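Cell division inhibitor SulA (Pseudomonas aeruginosa, PDB 1OFU) probably halts cell division during the SOS response by binding FtsZ and so preventing its polymerization into the Z ring. Local coordinates at residues Ala2-Leu7 with Glu92-Ala97; Ala70-Ser75 with Lys100-Ala105; Cys76-Leu81 with His85-Trp90. All blocks are in the same frame, centred on the assembly; numbering follows the deposited sequence.

Overall arrangement
All three contacts lie on one side of a parallel five-stranded sheet covered there by helices 68-80 and 96-109. Contact 3 seats helix 68-80 on strand 84-89, contact 2 joins that helix to helix 96-109, and contact 1 ties the lead-in to helix 96-109 to strand 4-10, the outermost strand of the sheet within this chain. The centres of contacts 2 and 3 are about 7 Å apart, and the S75 OG to S89 OG distance of 2.9 Å indicates a probable hydrogen bond between them. Contacts 1 and 2, about 9 Å apart between centres, meet where F4 CE1 lies 3.5 Å from L102 CD1. Contact 3 includes part of the FtsZ-binding region 78-83.

Contact 1: residues Ala2-Leu7 with Glu92-Ala97; sequences AAFSEL and EPLSRA
On strand 4-10, the outermost strand of the parallel sheet within this chain, F4 and E6 meet L94, which belongs to the loop leading from strand 84-89 into helix 96-109. The geometric evidence is a single methyl group: L94 CD2 lies 3.5 Å from F4 CZ and 3.8 Å from F4 CE1, arriving obliquely at the far end of the ring. F4 places its ring there with CG anti to the backbone N (chi1 175°). The same methyl is 4.2 Å from E6 OE2, where glutamate and leucine run alongside each other, pointing opposite ways. The acid end of E6 is held by other residues: OE1 forms salt bridges with R99 and R117, and OE2 accepts a hydrogen bond from N115. S95 follows as N-cap, its OG bonded to A98 N. Strand 4-10 pairs in parallel with strand 112-118 through backbone bonds from A3, S5 and L7, while E6 and L7 pair antiparallel with a strand of a second SulA subunit. No hydrogen bond crosses between the segments; one leucine methyl meets the ring and, more loosely, a carboxylate oxygen. The two arginines probably favour the ionised carboxylate of E6.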
ATOM      1  N   ALA D   2     -15.251  11.792 -10.614  1.00 64.42           N
ATOM      2  CA  ALA D   2     -16.008  10.683 -10.047  1.00 62.58           C
ATOM      3  C   ALA D   2     -16.525   9.820 -11.190  1.00 62.06           C
ATOM      4  O   ALA D   2     -17.116  10.333 -12.143  1.00 63.73           O
ATOM      5  CB  ALA D   2     -17.175  11.213  -9.217  1.00 58.63           C
ATOM      6  N   ALA D   3     -16.302   8.513 -11.101  1.00 59.71           N
ATOM      7  CA  ALA D   3     -16.751   7.612 -12.155  1.00 56.56           C
ATOM      8  C   ALA D   3     -16.710   6.142 -11.754  1.00 52.97           C
ATOM      9  O   ALA D   3     -16.515   5.802 -10.588  1.00 50.12           O
ATOM     10  CB  ALA D   3     -15.909   7.831 -13.411  1.00 58.96           C
ATOM     11  N   PHE D   4     -16.893   5.280 -12.750  1.00 47.54           N
ATOM     12  CA  PHE D   4     -16.894   3.838 -12.561  1.00 43.15           C
ATOM     13  C   PHE D   4     -15.597   3.220 -13.068  1.00 43.13           C
ATOM     14  O   PHE D   4     -15.118   3.551 -14.150  1.00 43.80           O
ATOM     15  CB  PHE D   4     -18.072   3.215 -13.316  1.00 41.80           C
ATOM     16  CG  PHE D   4     -18.095   1.710 -13.282  1.00 41.05           C
ATOM     17  CD1 PHE D   4     -18.703   1.031 -12.229  1.00 40.96           C
ATOM     18  CD2 PHE D   4     -17.506   0.969 -14.306  1.00 39.72           C
ATOM     19  CE1 PHE D   4     -18.728  -0.366 -12.193  1.00 38.54           C
ATOM     20  CE2 PHE D   4     -17.522  -0.432 -14.283  1.00 39.06           C
ATOM     21  CZ  PHE D   4     -18.136  -1.098 -13.225  1.00 41.85           C
ATOM     22  N   SER D   5     -15.039   2.319 -12.271  1.00 39.20           N
ATOM     23  CA  SER D   5     -13.827   1.605 -12.625  1.00 37.49           C
ATOM     24  C   SER D   5     -14.103   0.149 -12.287  1.00 39.32           C
ATOM     25  O   SER D   5     -15.016  -0.163 -11.513  1.00 40.31           O
ATOM     26  CB  SER D   5     -12.640   2.098 -11.801  1.00 36.12           C
ATOM     27  OG  SER D   5     -12.424   3.485 -11.984  1.00 39.73           O
ATOM     28  N   GLU D   6     -13.333  -0.750 -12.877  1.00 36.40           N
ATOM     29  CA  GLU D   6     -13.519  -2.154 -12.585  1.00 37.15           C
ATOM     30  C   GLU D   6     -12.174  -2.840 -12.530  1.00 36.89           C
ATOM     31  O   GLU D   6     -11.315  -2.630 -13.391  1.00 34.25           O
ATOM     32  CB  GLU D   6     -14.408  -2.828 -13.625  1.00 38.52           C
ATOM     33  CG  GLU D   6     -14.643  -4.301 -13.327  1.00 47.64           C
ATOM     34  CD  GLU D   6     -15.702  -4.920 -14.218  1.00 54.48           C
ATOM     35  OE1 GLU D   6     -15.477  -5.009 -15.442  1.00 59.91           O
ATOM     36  OE2 GLU D   6     -16.763  -5.316 -13.690  1.00 57.80           O
ATOM     37  N   LEU D   7     -11.995  -3.640 -11.487  1.00 34.12           N
ATOM     38  CA  LEU D   7     -10.762  -4.370 -11.294  1.00 35.09           C
ATOM     39  C   LEU D   7     -11.056  -5.856 -11.318  1.00 37.64           C
ATOM     40  O   LEU D   7     -11.936  -6.345 -10.598  1.00 39.20           O
ATOM     41  CB  LEU D   7     -10.122  -3.970  -9.965  1.00 37.85           C
ATOM     42  CG  LEU D   7      -8.808  -4.681  -9.629  1.00 46.10           C
ATOM     43  CD1 LEU D   7      -7.966  -3.799  -8.739  1.00 49.06           C
ATOM     44  CD2 LEU D   7      -9.092  -6.006  -8.959  1.00 46.92           C
ATOM     45  N   GLU D  92     -20.978  -9.491 -10.647  1.00 51.81           N
ATOM     46  CA  GLU D  92     -20.674 -10.237 -11.857  1.00 58.77           C
ATOM     47  C   GLU D  92     -21.766 -11.286 -12.037  1.00 61.21           C
ATOM     48  O   GLU D  92     -21.974 -12.139 -11.172  1.00 60.99           O
ATOM     49  CB  GLU D  92     -19.295 -10.902 -11.759  1.00 61.82           C
ATOM     50  CG  GLU D  92     -19.143 -11.888 -10.612  1.00 72.96           C
ATOM     51  CD  GLU D  92     -17.711 -12.372 -10.444  1.00 78.77           C
ATOM     52  OE1 GLU D  92     -16.821 -11.528 -10.205  1.00 81.39           O
ATOM     53  OE2 GLU D  92     -17.475 -13.596 -10.545  1.00 82.08           O
ATOM     54  N   PRO D  93     -22.487 -11.233 -13.167  1.00 63.25           N
ATOM     55  CA  PRO D  93     -22.314 -10.255 -14.248  1.00 63.19           C
ATOM     56  C   PRO D  93     -22.743  -8.836 -13.894  1.00 63.14           C
ATOM     57  O   PRO D  93     -23.500  -8.608 -12.946  1.00 61.87           O
ATOM     58  CB  PRO D  93     -23.174 -10.825 -15.378  1.00 63.70           C
ATOM     59  CG  PRO D  93     -23.270 -12.293 -15.053  1.00 66.65           C
ATOM     60  CD  PRO D  93     -23.449 -12.272 -13.563  1.00 64.88           C
ATOM     61  N   LEU D  94     -22.245  -7.886 -14.679  1.00 59.77           N
ATOM     62  CA  LEU D  94     -22.575  -6.484 -14.515  1.00 60.22           C
ATOM     63  C   LEU D  94     -22.840  -5.972 -15.927  1.00 61.61           C
ATOM     64  O   LEU D  94     -21.944  -5.974 -16.770  1.00 63.65           O
ATOM     65  CB  LEU D  94     -21.409  -5.724 -13.879  1.00 60.37           C
ATOM     66  CG  LEU D  94     -21.737  -4.300 -13.426  1.00 60.80           C
ATOM     67  CD1 LEU D  94     -22.819  -4.350 -12.361  1.00 63.05           C
ATOM     68  CD2 LEU D  94     -20.494  -3.627 -12.876  1.00 59.84           C
ATOM     69  N   SER D  95     -24.075  -5.555 -16.186  1.00 60.47           N
ATOM     70  CA  SER D  95     -24.454  -5.068 -17.508  1.00 60.37           C
ATOM     71  C   SER D  95     -24.054  -3.620 -17.729  1.00 60.64           C
ATOM     72  O   SER D  95     -23.791  -2.885 -16.777  1.00 61.28           O
ATOM     73  CB  SER D  95     -25.964  -5.202 -17.710  1.00 60.25           C
ATOM     74  OG  SER D  95     -26.658  -4.263 -16.911  1.00 62.83           O
ATOM     75  N   ARG D  96     -24.017  -3.218 -18.997  1.00 61.74           N
ATOM     76  CA  ARG D  96     -23.656  -1.855 -19.359  1.00 62.44           C
ATOM     77  C   ARG D  96     -24.614  -0.896 -18.660  1.00 61.32           C
ATOM     78  O   ARG D  96     -24.229   0.205 -18.270  1.00 60.91           O
ATOM     79  CB  ARG D  96     -23.723  -1.686 -20.881  1.00 65.20           C
ATOM     80  CG  ARG D  96     -23.323  -0.309 -21.386  1.00 72.45           C
ATOM     81  CD  ARG D  96     -22.913  -0.345 -22.860  1.00 79.05           C
ATOM     82  NE  ARG D  96     -23.908  -0.995 -23.713  1.00 84.63           N
ATOM     83  CZ  ARG D  96     -23.788  -1.138 -25.031  1.00 87.29           C
ATOM     84  NH1 ARG D  96     -24.743  -1.746 -25.725  1.00 88.11           N
ATOM     85  NH2 ARG D  96     -22.716  -0.670 -25.662  1.00 86.73           N
ATOM     86  N   ALA D  97     -25.859  -1.335 -18.491  1.00 60.92           N
ATOM     87  CA  ALA D  97     -26.876  -0.532 -17.816  1.00 60.80           C
ATOM     88  C   ALA D  97     -26.493  -0.358 -16.348  1.00 59.23           C
ATOM     89  O   ALA D  97     -26.460   0.761 -15.830  1.00 59.81           O
ATOM     90  CB  ALA D  97     -28.234  -1.210 -17.922  1.00 59.18           C
TER

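Contact 2: residues Ala70-Ser75 with Lys100-Ala105; sequences AALALS and KQLSRA
L102 turns its CG anti to its own carbonyl carbon (chi1 -71°), whereas L72 has CG anti to the backbone N (chi1 -156°); these settings bring the ends of both leucines into the groove between helices 68-80 and 96-109. Their side chains cross obliquely, with L72 CD2 4.0 Å from L102 CD2. That same L102 methyl lies 3.8 Å from S75 CB, so one branch packs against two residues a helical turn apart. At the exposed border, L72 CD1 comes within 4.2 Å of Q101 OE1, a contact of methyl with amide oxygen. The axes of the short segments run nearly parallel, at 22°, and approach to 10.2 Å, consistent with side chains rather than backbones filling the interface. S75 presents its CB to the leucine while its OG donates to A71 O over 2.7 Å. The hydroxyl sits above that carbonyl plane, and S75 N reaches the same oxygen from the opposite face. S75 OG and S89 OG of strand 84-89 are probably also hydrogen-bonded, and L72 touches L91. No hydrogen bond joins the two segments: the pair meets mainly through aliphatic carbon, with Q101 OE1 at the exposed border.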
ATOM      1  N   ALA D  70     -29.767  -6.953  -5.188  1.00 47.68           N
ATOM      2  CA  ALA D  70     -29.809  -6.156  -3.963  1.00 49.20           C
ATOM      3  C   ALA D  70     -28.491  -5.408  -3.758  1.00 44.16           C
ATOM      4  O   ALA D  70     -28.475  -4.251  -3.340  1.00 46.60           O
ATOM      5  CB  ALA D  70     -30.098  -7.051  -2.763  1.00 47.36           C
ATOM      6  N   ALA D  71     -27.384  -6.076  -4.054  1.00 42.16           N
ATOM      7  CA  ALA D  71     -26.076  -5.453  -3.905  1.00 42.42           C
ATOM      8  C   ALA D  71     -25.950  -4.275  -4.869  1.00 38.30           C
ATOM      9  O   ALA D  71     -25.357  -3.251  -4.538  1.00 39.70           O
ATOM     10  CB  ALA D  71     -24.980  -6.478  -4.171  1.00 42.20           C
ATOM     11  N   LEU D  72     -26.523  -4.424  -6.059  1.00 39.36           N
ATOM     12  CA  LEU D  72     -26.471  -3.373  -7.074  1.00 43.13           C
ATOM     13  C   LEU D  72     -27.239  -2.140  -6.599  1.00 40.31           C
ATOM     14  O   LEU D  72     -26.760  -1.009  -6.720  1.00 40.24           O
ATOM     15  CB  LEU D  72     -27.078  -3.876  -8.388  1.00 44.17           C
ATOM     16  CG  LEU D  72     -26.655  -3.217  -9.707  1.00 48.69           C
ATOM     17  CD1 LEU D  72     -27.739  -3.480 -10.737  1.00 48.06           C
ATOM     18  CD2 LEU D  72     -26.451  -1.725  -9.545  1.00 45.88           C
ATOM     19  N   ALA D  73     -28.436  -2.358  -6.061  1.00 41.70           N
ATOM     20  CA  ALA D  73     -29.241  -1.244  -5.573  1.00 42.65           C
ATOM     21  C   ALA D  73     -28.568  -0.626  -4.353  1.00 39.36           C
ATOM     22  O   ALA D  73     -28.527   0.597  -4.211  1.00 41.33           O
ATOM     23  CB  ALA D  73     -30.651  -1.725  -5.218  1.00 38.89           C
ATOM     24  N   LEU D  74     -28.034  -1.471  -3.474  1.00 39.24           N
ATOM     25  CA  LEU D  74     -27.363  -0.967  -2.279  1.00 39.97           C
ATOM     26  C   LEU D  74     -26.119  -0.168  -2.674  1.00 41.13           C
ATOM     27  O   LEU D  74     -25.822   0.857  -2.065  1.00 42.56           O
ATOM     28  CB  LEU D  74     -26.964  -2.121  -1.352  1.00 42.19           C
ATOM     29  CG  LEU D  74     -26.980  -1.807   0.152  1.00 46.21           C
ATOM     30  CD1 LEU D  74     -26.350  -2.954   0.921  1.00 45.26           C
ATOM     31  CD2 LEU D  74     -26.232  -0.524   0.438  1.00 47.90           C
ATOM     32  N   SER D  75     -25.393  -0.632  -3.694  1.00 39.50           N
ATOM     33  CA  SER D  75     -24.189   0.068  -4.147  1.00 39.96           C
ATOM     34  C   SER D  75     -24.513   1.470  -4.658  1.00 40.38           C
ATOM     35  O   SER D  75     -23.859   2.443  -4.283  1.00 37.57           O
ATOM     36  CB  SER D  75     -23.481  -0.723  -5.250  1.00 36.22           C
ATOM     37  OG  SER D  75     -23.031  -1.983  -4.779  1.00 37.55           O
ATOM     38  N   LYS D 100     -23.786   1.984 -15.911  1.00 55.68           N
ATOM     39  CA  LYS D 100     -24.236   3.356 -16.091  1.00 58.79           C
ATOM     40  C   LYS D 100     -24.909   3.820 -14.804  1.00 56.71           C
ATOM     41  O   LYS D 100     -24.673   4.934 -14.329  1.00 56.58           O
ATOM     42  CB  LYS D 100     -25.219   3.442 -17.261  1.00 62.41           C
ATOM     43  CG  LYS D 100     -25.590   4.867 -17.653  1.00 69.23           C
ATOM     44  CD  LYS D 100     -24.369   5.662 -18.102  1.00 73.33           C
ATOM     45  CE  LYS D 100     -24.751   7.076 -18.515  1.00 76.06           C
ATOM     46  NZ  LYS D 100     -23.573   7.849 -19.000  1.00 81.33           N
ATOM     47  N   GLN D 101     -25.743   2.948 -14.241  1.00 57.54           N
ATOM     48  CA  GLN D 101     -26.456   3.237 -12.999  1.00 56.19           C
ATOM     49  C   GLN D 101     -25.443   3.556 -11.900  1.00 54.78           C
ATOM     50  O   GLN D 101     -25.587   4.547 -11.182  1.00 56.75           O
ATOM     51  CB  GLN D 101     -27.302   2.029 -12.587  1.00 57.33           C
ATOM     52  CG  GLN D 101     -28.469   2.364 -11.674  1.00 64.12           C
ATOM     53  CD  GLN D 101     -29.211   1.131 -11.185  1.00 66.74           C
ATOM     54  OE1 GLN D 101     -29.466   0.199 -11.950  1.00 67.45           O
ATOM     55  NE2 GLN D 101     -29.576   1.126  -9.905  1.00 68.47           N
ATOM     56  N   LEU D 102     -24.417   2.714 -11.776  1.00 51.34           N
ATOM     57  CA  LEU D 102     -23.378   2.912 -10.768  1.00 47.15           C
ATOM     58  C   LEU D 102     -22.633   4.209 -11.031  1.00 43.37           C
ATOM     59  O   LEU D 102     -22.293   4.947 -10.107  1.00 41.10           O
ATOM     60  CB  LEU D 102     -22.380   1.743 -10.780  1.00 47.78           C
ATOM     61  CG  LEU D 102     -22.862   0.392 -10.251  1.00 49.08           C
ATOM     62  CD1 LEU D 102     -21.754  -0.647 -10.371  1.00 47.40           C
ATOM     63  CD2 LEU D 102     -23.291   0.547  -8.802  1.00 49.07           C
ATOM     64  N   SER D 103     -22.382   4.486 -12.303  1.00 45.98           N
ATOM     65  CA  SER D 103     -21.666   5.692 -12.693  1.00 47.57           C
ATOM     66  C   SER D 103     -22.457   6.946 -12.327  1.00 50.51           C
ATOM     67  O   SER D 103     -21.911   7.902 -11.767  1.00 47.82           O
ATOM     68  CB  SER D 103     -21.394   5.668 -14.195  1.00 49.37           C
ATOM     69  OG  SER D 103     -20.508   6.706 -14.555  1.00 54.59           O
ATOM     70  N   ARG D 104     -23.745   6.939 -12.652  1.00 52.44           N
ATOM     71  CA  ARG D 104     -24.607   8.072 -12.348  1.00 57.58           C
ATOM     72  C   ARG D 104     -24.648   8.290 -10.837  1.00 55.47           C
ATOM     73  O   ARG D 104     -24.489   9.410 -10.355  1.00 54.18           O
ATOM     74  CB  ARG D 104     -26.020   7.810 -12.876  1.00 64.14           C
ATOM     75  CG  ARG D 104     -27.013   8.928 -12.600  1.00 71.28           C
ATOM     76  CD  ARG D 104     -28.374   8.615 -13.203  1.00 75.93           C
ATOM     77  NE  ARG D 104     -29.353   9.663 -12.921  1.00 81.61           N
ATOM     78  CZ  ARG D 104     -29.821   9.952 -11.711  1.00 82.27           C
ATOM     79  NH1 ARG D 104     -30.709  10.926 -11.559  1.00 82.53           N
ATOM     80  NH2 ARG D 104     -29.408   9.267 -10.652  1.00 83.11           N
ATOM     81  N   ALA D 105     -24.853   7.207 -10.094  1.00 54.54           N
ATOM     82  CA  ALA D 105     -24.911   7.284  -8.638  1.00 52.43           C
ATOM     83  C   ALA D 105     -23.618   7.863  -8.072  1.00 50.11           C
ATOM     84  O   ALA D 105     -23.640   8.644  -7.122  1.00 46.76           O
ATOM     85  CB  ALA D 105     -25.169   5.899  -8.056  1.00 52.71           C
TER

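Contact 3: residues Cys76-Leu81 with His85-Trp90; sequences CEALRL and HTVVSW
V87 packs against A78 and L79 within a beta-alpha-beta crossover, strand 60-63 to helix 68-80 to strand 84-89, in a parallel alpha/beta fold; strand 35-39 lies between the two strands. This is the tight part of the contact, and all three residues are buried. L79 CD2 approaches to 3.5 Å from V87 CG2 and equally close to V87 CB, while L79 CG lies 3.6 Å from V87 CG2. The leucine thus lies across the valine with its branch point as well as one methyl. V87 CG2 is anti to its own carbonyl carbon, which aims it at the helix, and it also reaches A78 CB at 4.0 Å. Nothing polar bridges the segments; V87 bonds through its backbone to Q112 and L114 of strand 112-118 and packs on I39 of strand 35-39, and L79 touches A105.

By contrast, E77, R80 and L81 are partly exposed and make no contact with the strand segment. L81 packs on a basic side chain in a chain of another protein, consistent with the assignment of 78-83 to FtsZ binding, while A78 and L79 pack on V87. E77, just before that region, has a weak, long ion pair with the other chain through OE2. E77 and R80 form a salt bridge between residues three apart, about one turn of the helix, with R80 NH2 2.7 Å from E77 OE1.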
ATOM      1  N   CYS D  76     -25.525   1.574  -5.514  1.00 42.79           N
ATOM      2  CA  CYS D  76     -25.909   2.868  -6.069  1.00 46.88           C
ATOM      3  C   CYS D  76     -26.364   3.812  -4.967  1.00 47.30           C
ATOM      4  O   CYS D  76     -26.071   5.006  -4.997  1.00 47.04           O
ATOM      5  CB  CYS D  76     -27.033   2.700  -7.091  1.00 50.04           C
ATOM      6  SG  CYS D  76     -26.598   1.700  -8.539  1.00 56.64           S
ATOM      7  N   GLU D  77     -27.073   3.264  -3.986  1.00 47.93           N
ATOM      8  CA  GLU D  77     -27.577   4.062  -2.880  1.00 50.30           C
ATOM      9  C   GLU D  77     -26.444   4.656  -2.048  1.00 49.36           C
ATOM     10  O   GLU D  77     -26.440   5.854  -1.761  1.00 47.75           O
ATOM     11  CB  GLU D  77     -28.488   3.206  -1.997  1.00 53.17           C
ATOM     12  CG  GLU D  77     -29.484   4.017  -1.205  1.00 62.77           C
ATOM     13  CD  GLU D  77     -30.365   4.874  -2.095  1.00 65.77           C
ATOM     14  OE1 GLU D  77     -31.080   4.303  -2.943  1.00 70.07           O
ATOM     15  OE2 GLU D  77     -30.338   6.117  -1.951  1.00 69.25           O
ATOM     16  N   ALA D  78     -25.483   3.817  -1.665  1.00 47.99           N
ATOM     17  CA  ALA D  78     -24.343   4.268  -0.872  1.00 44.75           C
ATOM     18  C   ALA D  78     -23.531   5.316  -1.635  1.00 45.19           C
ATOM     19  O   ALA D  78     -22.976   6.240  -1.040  1.00 47.04           O
ATOM     20  CB  ALA D  78     -23.458   3.072  -0.502  1.00 42.72           C
ATOM     21  N   LEU D  79     -23.449   5.165  -2.954  1.00 44.72           N
ATOM     22  CA  LEU D  79     -22.718   6.127  -3.781  1.00 48.26           C
ATOM     23  C   LEU D  79     -23.512   7.423  -3.793  1.00 46.96           C
ATOM     24  O   LEU D  79     -22.988   8.506  -3.534  1.00 46.31           O
ATOM     25  CB  LEU D  79     -22.584   5.606  -5.214  1.00 46.03           C
ATOM     26  CG  LEU D  79     -21.580   4.475  -5.449  1.00 46.49           C
ATOM     27  CD1 LEU D  79     -21.949   3.703  -6.702  1.00 45.28           C
ATOM     28  CD2 LEU D  79     -20.186   5.058  -5.557  1.00 41.64           C
ATOM     29  N   ARG D  80     -24.794   7.276  -4.098  1.00 48.37           N
ATOM     30  CA  ARG D  80     -25.748   8.375  -4.177  1.00 51.31           C
ATOM     31  C   ARG D  80     -25.712   9.270  -2.933  1.00 48.84           C
ATOM     32  O   ARG D  80     -25.617  10.491  -3.041  1.00 43.82           O
ATOM     33  CB  ARG D  80     -27.138   7.771  -4.359  1.00 54.14           C
ATOM     34  CG  ARG D  80     -28.235   8.703  -4.788  1.00 60.71           C
ATOM     35  CD  ARG D  80     -29.450   7.856  -5.114  1.00 64.70           C
ATOM     36  NE  ARG D  80     -29.133   6.880  -6.154  1.00 67.60           N
ATOM     37  CZ  ARG D  80     -29.694   5.678  -6.255  1.00 68.97           C
ATOM     38  NH1 ARG D  80     -29.342   4.861  -7.241  1.00 69.45           N
ATOM     39  NH2 ARG D  80     -30.592   5.284  -5.363  1.00 65.25           N
ATOM     40  N   LEU D  81     -25.787   8.645  -1.759  1.00 49.28           N
ATOM     41  CA  LEU D  81     -25.776   9.360  -0.483  1.00 46.44           C
ATOM     42  C   LEU D  81     -24.510  10.179  -0.283  1.00 47.02           C
ATOM     43  O   LEU D  81     -24.468  11.078   0.560  1.00 43.99           O
ATOM     44  CB  LEU D  81     -25.941   8.368   0.674  1.00 49.36           C
ATOM     45  CG  LEU D  81     -27.350   7.872   1.017  1.00 47.69           C
ATOM     46  CD1 LEU D  81     -28.173   7.647  -0.231  1.00 54.35           C
ATOM     47  CD2 LEU D  81     -27.232   6.595   1.819  1.00 48.36           C
ATOM     48  N   HIS D  85     -16.061   7.882  -0.022  1.00 41.19           N
ATOM     49  CA  HIS D  85     -15.220   8.363  -1.109  1.00 40.85           C
ATOM     50  C   HIS D  85     -15.181   7.263  -2.161  1.00 40.62           C
ATOM     51  O   HIS D  85     -15.043   7.536  -3.353  1.00 42.98           O
ATOM     52  CB  HIS D  85     -13.804   8.690  -0.622  1.00 37.99           C
ATOM     53  CG  HIS D  85     -13.101   7.550   0.045  1.00 41.23           C
ATOM     54  ND1 HIS D  85     -12.702   7.593   1.366  1.00 38.78           N
ATOM     55  CD2 HIS D  85     -12.707   6.342  -0.426  1.00 34.06           C
ATOM     56  CE1 HIS D  85     -12.096   6.461   1.678  1.00 28.79           C
ATOM     57  NE2 HIS D  85     -12.087   5.685   0.608  1.00 37.85           N
ATOM     58  N   THR D  86     -15.333   6.016  -1.714  1.00 39.31           N
ATOM     59  CA  THR D  86     -15.329   4.872  -2.624  1.00 34.85           C
ATOM     60  C   THR D  86     -16.288   3.785  -2.173  1.00 35.17           C
ATOM     61  O   THR D  86     -16.302   3.408  -0.999  1.00 36.63           O
ATOM     62  CB  THR D  86     -13.928   4.216  -2.714  1.00 33.80           C
ATOM     63  OG1 THR D  86     -12.936   5.228  -2.879  1.00 33.40           O
ATOM     64  CG2 THR D  86     -13.859   3.267  -3.902  1.00 28.09           C
ATOM     65  N   VAL D  87     -17.083   3.278  -3.107  1.00 32.55           N
ATOM     66  CA  VAL D  87     -18.004   2.191  -2.809  1.00 31.45           C
ATOM     67  C   VAL D  87     -17.529   1.020  -3.664  1.00 34.98           C
ATOM     68  O   VAL D  87     -17.514   1.108  -4.888  1.00 34.58           O
ATOM     69  CB  VAL D  87     -19.463   2.531  -3.185  1.00 32.90           C
ATOM     70  CG1 VAL D  87     -20.337   1.314  -2.973  1.00 32.47           C
ATOM     71  CG2 VAL D  87     -19.974   3.685  -2.334  1.00 29.57           C
ATOM     72  N   VAL D  88     -17.127  -0.063  -3.011  1.00 33.13           N
ATOM     73  CA  VAL D  88     -16.624  -1.235  -3.704  1.00 31.05           C
ATOM     74  C   VAL D  88     -17.651  -2.349  -3.822  1.00 34.12           C
ATOM     75  O   VAL D  88     -18.132  -2.889  -2.821  1.00 32.35           O
ATOM     76  CB  VAL D  88     -15.371  -1.801  -2.996  1.00 31.79           C
ATOM     77  CG1 VAL D  88     -14.772  -2.941  -3.826  1.00 33.06           C
ATOM     78  CG2 VAL D  88     -14.349  -0.686  -2.776  1.00 29.96           C
ATOM     79  N   SER D  89     -17.959  -2.699  -5.063  1.00 35.11           N
ATOM     80  CA  SER D  89     -18.919  -3.747  -5.367  1.00 37.03           C
ATOM     81  C   SER D  89     -18.184  -4.976  -5.865  1.00 36.73           C
ATOM     82  O   SER D  89     -17.036  -4.891  -6.316  1.00 33.68           O
ATOM     83  CB  SER D  89     -19.882  -3.276  -6.463  1.00 40.23           C
ATOM     84  OG  SER D  89     -20.428  -2.010  -6.151  1.00 52.85           O
ATOM     85  N   TRP D  90     -18.853  -6.117  -5.773  1.00 35.44           N
ATOM     86  CA  TRP D  90     -18.307  -7.386  -6.239  1.00 37.94           C
ATOM     87  C   TRP D  90     -19.397  -7.998  -7.100  1.00 37.89           C
ATOM     88  O   TRP D  90     -19.871  -9.099  -6.837  1.00 39.10           O
ATOM     89  CB  TRP D  90     -17.986  -8.309  -5.059  1.00 36.47           C
ATOM     90  CG  TRP D  90     -16.628  -8.081  -4.482  1.00 41.05           C
ATOM     91  CD1 TRP D  90     -15.464  -8.719  -4.826  1.00 38.58           C
ATOM     92  CD2 TRP D  90     -16.277  -7.118  -3.485  1.00 38.83           C
ATOM     93  NE1 TRP D  90     -14.409  -8.208  -4.100  1.00 40.25           N
ATOM     94  CE2 TRP D  90     -14.881  -7.225  -3.269  1.00 41.01           C
ATOM     95  CE3 TRP D  90     -17.007  -6.175  -2.749  1.00 36.39           C
ATOM     96  CZ2 TRP D  90     -14.203  -6.423  -2.348  1.00 41.29           C
ATOM     97  CZ3 TRP D  90     -16.333  -5.378  -1.833  1.00 34.29           C
ATOM     98  CH2 TRP D  90     -14.943  -5.509  -1.640  1.00 41.41           C
TER